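Local coordinates for trichomaglin (PDB 1SGL), which probably cleaves RNA as an S-like ribonuclease of the RNase T2 family, a hydrolase acting on phosphodiester bonds, at residues 57-62 with 105-110; 168-173 with 197-202. One frame throughout, in Å; residues are numbered along the deposited sequence.

Interaction 1 (57-62 with 105-110); sequences CCTGGS and HGTCAS. With SO4 (sulfate ion), chain B.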
loop_
_atom_site.group_PDB
_atom_site.type_symbol
_atom_site.label_atom_id
_atom_site.label_comp_id
_atom_site.label_asym_id
_atom_site.label_seq_id
_atom_site.Cartn_x
_atom_site.Cartn_y
_atom_site.Cartn_z
ATOM N N CYS A 57 9.051 9.762 -11.950
ATOM C CA CYS A 57 10.113 10.746 -11.755
ATOM C C CYS A 57 9.774 11.954 -12.617
ATOM O O CYS A 57 10.309 12.113 -13.711
ATOM C CB CYS A 57 11.456 10.157 -12.192
ATOM S SG CYS A 57 11.873 8.581 -11.381
ATOM N N CYS A 58 8.893 12.810 -12.109
ATOM C CA CYS A 58 8.445 13.980 -12.854
ATOM C C CYS A 58 9.082 15.324 -12.527
ATOM O O CYS A 58 8.817 16.308 -13.218
ATOM C CB CYS A 58 6.922 14.110 -12.731
ATOM S SG CYS A 58 6.011 12.850 -13.680
ATOM N N THR A 59 9.918 15.388 -11.498
ATOM C CA THR A 59 10.523 16.667 -11.148
ATOM C C THR A 59 12.033 16.624 -10.965
ATOM O O THR A 59 12.683 17.670 -10.924
ATOM C CB THR A 59 9.917 17.235 -9.848
ATOM O OG1 THR A 59 10.283 18.615 -9.709
ATOM C CG2 THR A 59 10.447 16.475 -8.641
ATOM N N GLY A 60 12.593 15.425 -10.856
ATOM C CA GLY A 60 14.024 15.326 -10.646
ATOM C C GLY A 60 14.381 16.076 -9.372
ATOM O O GLY A 60 15.494 16.587 -9.227
ATOM N N GLY A 61 13.419 16.148 -8.454
ATOM C CA GLY A 61 13.630 16.839 -7.192
ATOM C C GLY A 61 14.095 15.891 -6.101
ATOM O O GLY A 61 13.441 14.881 -5.820
ATOM N N SER A 62 15.222 16.229 -5.479
ATOM C CA SER A 62 15.813 15.413 -4.422
ATOM C C SER A 62 14.958 15.279 -3.165
ATOM O O SER A 62 14.568 16.274 -2.554
ATOM C CB SER A 62 17.182 15.978 -4.043
ATOM O OG SER A 62 18.034 16.023 -5.173
ATOM N N HIS A 105 6.578 8.631 -7.962
ATOM C CA HIS A 105 5.155 8.865 -8.197
ATOM C C HIS A 105 4.575 10.176 -7.680
ATOM O O HIS A 105 3.793 10.832 -8.374
ATOM C CB HIS A 105 4.343 7.708 -7.608
ATOM C CG HIS A 105 4.778 6.358 -8.082
ATOM N ND1 HIS A 105 4.783 6.004 -9.413
ATOM C CD2 HIS A 105 5.215 5.273 -7.401
ATOM C CE1 HIS A 105 5.206 4.757 -9.534
ATOM N NE2 HIS A 105 5.473 4.290 -8.327
ATOM N N GLY A 106 4.937 10.546 -6.457
ATOM C CA GLY A 106 4.411 11.768 -5.877
ATOM C C GLY A 106 4.682 13.010 -6.701
ATOM O O GLY A 106 3.865 13.927 -6.742
ATOM N N THR A 107 5.836 13.048 -7.356
ATOM C CA THR A 107 6.203 14.200 -8.173
ATOM C C THR A 107 5.278 14.317 -9.383
ATOM O O THR A 107 4.989 15.418 -9.850
ATOM C CB THR A 107 7.666 14.091 -8.653
ATOM O OG1 THR A 107 7.848 12.860 -9.358
ATOM C CG2 THR A 107 8.619 14.118 -7.465
ATOM N N CYS A 108 4.802 13.175 -9.868
ATOM C CA CYS A 108 3.903 13.133 -11.014
ATOM C C CYS A 108 2.447 13.415 -10.632
ATOM O O CYS A 108 1.557 13.377 -11.488
ATOM C CB CYS A 108 3.993 11.764 -11.694
ATOM S SG CYS A 108 5.641 11.347 -12.360
ATOM N N ALA A 109 2.207 13.694 -9.353
ATOM C CA ALA A 109 0.856 13.970 -8.871
ATOM C C ALA A 109 0.574 15.465 -8.783
ATOM O O ALA A 109 -0.542 15.880 -8.460
ATOM C CB ALA A 109 0.640 13.317 -7.505
ATOM N N SER A 110 1.588 16.277 -9.058
ATOM C CA SER A 110 1.415 17.723 -9.026
ATOM C C SER A 110 0.504 18.088 -10.192
ATOM O O SER A 110 0.552 17.446 -11.242
ATOM C CB SER A 110 2.764 18.424 -9.188
ATOM O OG SER A 110 2.595 19.830 -9.221
HETATM S S SO4 B . 6.367 0.794 -7.442
HETATM O O1 SO4 B . 6.868 0.067 -8.622
HETATM O O2 SO4 B . 6.852 2.185 -7.495
HETATM O O3 SO4 B . 6.871 0.142 -6.223
HETATM O O4 SO4 B . 4.890 0.780 -7.423
#
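C58 and C108 are joined by a disulfide, with 2.0 Å between C58 SG and C108 SG. Its dihedral of 93° is close to a right angle, as in a relaxed disulfide. Next to this bridge the amide of C58 donates to the hydroxyl of T107. C58 N lies 2.9 Å from T107 OG1, and the bond is fairly straight at 164°. T107 OG1 sits between its own backbone N and carbonyl carbon (chi1 56°), and it is also hydrogen-bonded to E103 O one helical turn earlier. The hydroxyl thus links the helix backbone to the incoming loop. The T107 methyl, CG2, meets that of T59. The two side chains cross at about a right angle, and T59 CG2 to T107 CG2 is tight at 3.2 Å. Further out, H105 points its CB away from residues 57-62. H105 NE2 donates to O2 of a sulfate ion, probably from the crystallisation liquor, at 2.7 Å, with the ion at the ring edge. H43 and Q101 bind the same sulfate, consistent with the phosphate-binding active site of RNase T2 enzymes. C57 forms a second disulfide, to C90, and is backbone hydrogen-bonded to K104. The contact therefore ties the loop between strand 40-47 and helix 72-78 to the C-terminal part of helix 97-106, while H105 and A109 touch R46 and P47 at the end of that strand.

Interaction 2 (168-173 with 197-202); sequences LRCDEE and SCPRYV. With SO4 (sulfate ion), chain E.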
loop_
_atom_site.group_PDB
_atom_site.type_symbol
_atom_site.label_atom_id
_atom_site.label_comp_id
_atom_site.label_asym_id
_atom_site.label_seq_id
_atom_site.Cartn_x
_atom_site.Cartn_y
_atom_site.Cartn_z
ATOM N N LEU A 168 -7.883 -6.645 -5.782
ATOM C CA LEU A 168 -7.082 -7.609 -5.030
ATOM C C LEU A 168 -6.126 -8.350 -5.949
ATOM O O LEU A 168 -6.465 -8.664 -7.092
ATOM C CB LEU A 168 -7.971 -8.634 -4.330
ATOM C CG LEU A 168 -8.511 -8.364 -2.924
ATOM C CD1 LEU A 168 -7.369 -8.438 -1.919
ATOM C CD2 LEU A 168 -9.209 -7.019 -2.877
ATOM N N ARG A 169 -4.930 -8.623 -5.440
ATOM C CA ARG A 169 -3.917 -9.338 -6.193
ATOM C C ARG A 169 -3.321 -10.420 -5.288
ATOM O O ARG A 169 -2.904 -10.137 -4.165
ATOM C CB ARG A 169 -2.839 -8.364 -6.654
ATOM C CG ARG A 169 -1.978 -8.902 -7.784
ATOM C CD ARG A 169 -1.767 -7.822 -8.848
ATOM N NE ARG A 169 -1.159 -8.357 -10.060
ATOM C CZ ARG A 169 -0.964 -7.654 -11.171
ATOM N NH1 ARG A 169 -1.329 -6.377 -11.227
ATOM N NH2 ARG A 169 -0.408 -8.231 -12.230
ATOM N N CYS A 170 -3.310 -11.656 -5.779
ATOM C CA CYS A 170 -2.798 -12.813 -5.043
ATOM C C CYS A 170 -1.593 -13.422 -5.752
ATOM O O CYS A 170 -1.391 -13.185 -6.938
ATOM C CB CYS A 170 -3.875 -13.905 -4.950
ATOM S SG CYS A 170 -5.260 -13.534 -3.833
ATOM N N ASP A 171 -0.782 -14.191 -5.028
ATOM C CA ASP A 171 0.325 -14.855 -5.693
ATOM C C ASP A 171 -0.298 -16.129 -6.286
ATOM O O ASP A 171 -1.517 -16.309 -6.221
ATOM C CB ASP A 171 1.484 -15.179 -4.729
ATOM C CG ASP A 171 1.060 -16.013 -3.535
ATOM O OD1 ASP A 171 0.028 -16.711 -3.594
ATOM O OD2 ASP A 171 1.793 -15.977 -2.528
ATOM N N GLU A 172 0.513 -17.006 -6.860
ATOM C CA GLU A 172 -0.025 -18.212 -7.483
ATOM C C GLU A 172 -0.445 -19.347 -6.546
ATOM O O GLU A 172 -1.068 -20.319 -6.983
ATOM C CB GLU A 172 0.959 -18.708 -8.547
ATOM C CG GLU A 172 1.083 -17.717 -9.706
ATOM C CD GLU A 172 1.955 -18.218 -10.841
ATOM O OE1 GLU A 172 2.113 -19.448 -10.979
ATOM O OE2 GLU A 172 2.467 -17.379 -11.607
ATOM N N GLU A 173 -0.123 -19.221 -5.264
ATOM C CA GLU A 173 -0.514 -20.226 -4.285
ATOM C C GLU A 173 -1.798 -19.793 -3.572
ATOM O O GLU A 173 -2.245 -20.439 -2.621
ATOM C CB GLU A 173 0.583 -20.435 -3.244
ATOM C CG GLU A 173 1.827 -21.110 -3.785
ATOM C CD GLU A 173 2.901 -20.122 -4.197
ATOM O OE1 GLU A 173 2.599 -19.163 -4.945
ATOM O OE2 GLU A 173 4.057 -20.317 -3.774
ATOM N N SER A 197 -7.168 -12.222 -10.554
ATOM C CA SER A 197 -5.903 -12.637 -9.961
ATOM C C SER A 197 -6.078 -13.693 -8.890
ATOM O O SER A 197 -5.435 -14.739 -8.916
ATOM C CB SER A 197 -5.178 -11.432 -9.350
ATOM O OG SER A 197 -4.063 -11.851 -8.573
ATOM N N CYS A 198 -6.958 -13.409 -7.944
ATOM C CA CYS A 198 -7.196 -14.312 -6.839
ATOM C C CYS A 198 -8.209 -15.407 -7.124
ATOM O O CYS A 198 -9.187 -15.190 -7.831
ATOM C CB CYS A 198 -7.665 -13.516 -5.630
ATOM S SG CYS A 198 -6.449 -12.344 -4.961
ATOM N N PRO A 199 -7.976 -16.610 -6.575
ATOM C CA PRO A 199 -8.892 -17.735 -6.769
ATOM C C PRO A 199 -10.081 -17.500 -5.832
ATOM O O PRO A 199 -10.098 -16.503 -5.108
ATOM C CB PRO A 199 -8.049 -18.933 -6.363
ATOM C CG PRO A 199 -7.190 -18.366 -5.264
ATOM C CD PRO A 199 -6.772 -17.029 -5.833
ATOM N N ARG A 200 -11.052 -18.412 -5.831
ATOM C CA ARG A 200 -12.244 -18.267 -4.992
ATOM C C ARG A 200 -11.936 -18.274 -3.498
ATOM O O ARG A 200 -12.613 -17.609 -2.721
ATOM C CB ARG A 200 -13.269 -19.372 -5.298
ATOM C CG ARG A 200 -14.625 -19.138 -4.622
ATOM C CD ARG A 200 -15.603 -20.285 -4.863
ATOM N NE ARG A 200 -15.427 -20.835 -6.196
ATOM C CZ ARG A 200 -15.537 -20.131 -7.318
ATOM N NH1 ARG A 200 -15.839 -18.837 -7.272
ATOM N NH2 ARG A 200 -15.304 -20.717 -8.488
ATOM N N TYR A 201 -10.935 -19.039 -3.088
ATOM C CA TYR A 201 -10.570 -19.072 -1.679
ATOM C C TYR A 201 -9.151 -18.543 -1.537
ATOM O O TYR A 201 -8.268 -18.899 -2.313
ATOM C CB TYR A 201 -10.691 -20.491 -1.124
ATOM C CG TYR A 201 -12.106 -21.015 -1.202
ATOM C CD1 TYR A 201 -12.568 -21.664 -2.342
ATOM C CD2 TYR A 201 -13.003 -20.808 -0.156
ATOM C CE1 TYR A 201 -13.888 -22.092 -2.443
ATOM C CE2 TYR A 201 -14.322 -21.231 -0.248
ATOM C CZ TYR A 201 -14.754 -21.871 -1.396
ATOM O OH TYR A 201 -16.061 -22.278 -1.502
ATOM N N VAL A 202 -8.942 -17.675 -0.557
ATOM C CA VAL A 202 -7.632 -17.085 -0.358
ATOM C C VAL A 202 -7.171 -17.175 1.081
ATOM O O VAL A 202 -7.948 -17.479 1.988
ATOM C CB VAL A 202 -7.617 -15.599 -0.798
ATOM C CG1 VAL A 202 -7.969 -15.492 -2.275
ATOM C CG2 VAL A 202 -8.592 -14.787 0.050
HETATM S S SO4 E . 5.030 -17.286 -5.879
HETATM O O1 SO4 E . 6.233 -16.757 -6.558
HETATM O O2 SO4 E . 4.942 -18.743 -6.095
HETATM O O3 SO4 E . 3.825 -16.638 -6.437
HETATM O O4 SO4 E . 5.132 -17.007 -4.433
HETATM O O HOH W 1 -8.237 -10.980 -7.579
HETATM O O HOH W 2 -3.520 -16.287 -8.043
#
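C170 and C198 face each other through a disulfide, 2.0 Å from C170 SG to C198 SG. The dihedral of 96° sets the two CB-SG bonds nearly perpendicular. C170 points its CB toward the other segment, and its sulfur also meets a methyl of V202, with C170 SG to V202 CG1 at 3.7 Å. The CB of L168 packs more loosely on the sulfur of C198. S197 approaches from the R169 side. Its OG is anti to the backbone N (chi1 170°), which carries the hydroxyl to the strand backbone. There it accepts from the amide of C170, with C170 N to S197 OG at 2.9 Å and a nearly straight angle of 168°. The same oxygen lies against the CA and CG of R169. Two waters join the backbones: one accepts from C198 N and donates to L168 O, and the other donates to both D171 O and S197 O.

Past the strand, the D171 carboxylate reaches forward along the chain. D171 OD1 accepts from E173 N at 3.0 Å, from above the carboxylate plane, and this closes an Asx turn. L175 N donates to the same oxygen. With an alanine here the amides of E173 and L175 lose their shared acceptor, and the turn would probably be free to shift. E173 forms a salt bridge with R20, which also binds the nearby sulfate.

The disulfide joins the end of strand 167-170 to the segment leading into strand 201-203. L168 packs on V176 and L179 of the adjacent strand 176-184. V202 is backbone hydrogen-bonded to Y149 of strand 148-150, which pairs antiparallel with 201-203. On helix 151-162, C198 lies against L151 and V202 against I154.

In the fold
Interactions 1 and 2 lie on opposite sides of the chain's centre, about 32 Å apart between their own centres, and do not touch. Both are partly buried, and each pairs a disulfide with a backbone amide bound to a hydroxyl. In interaction 1 buried T107 and C108 meet exposed C58 and T59; in interaction 2 L168, C170 and V202 are buried and R169 and P199 exposed. Interaction 1 fixes a loop to the C-terminal part of a helix, and its histidine reaches a sulfate, probably at the catalytic cleft. Interaction 2 joins the edge of the main antiparallel sheet to the C-terminal part of the chain. It adds two bridging waters and an acidic turn beside another sulfate.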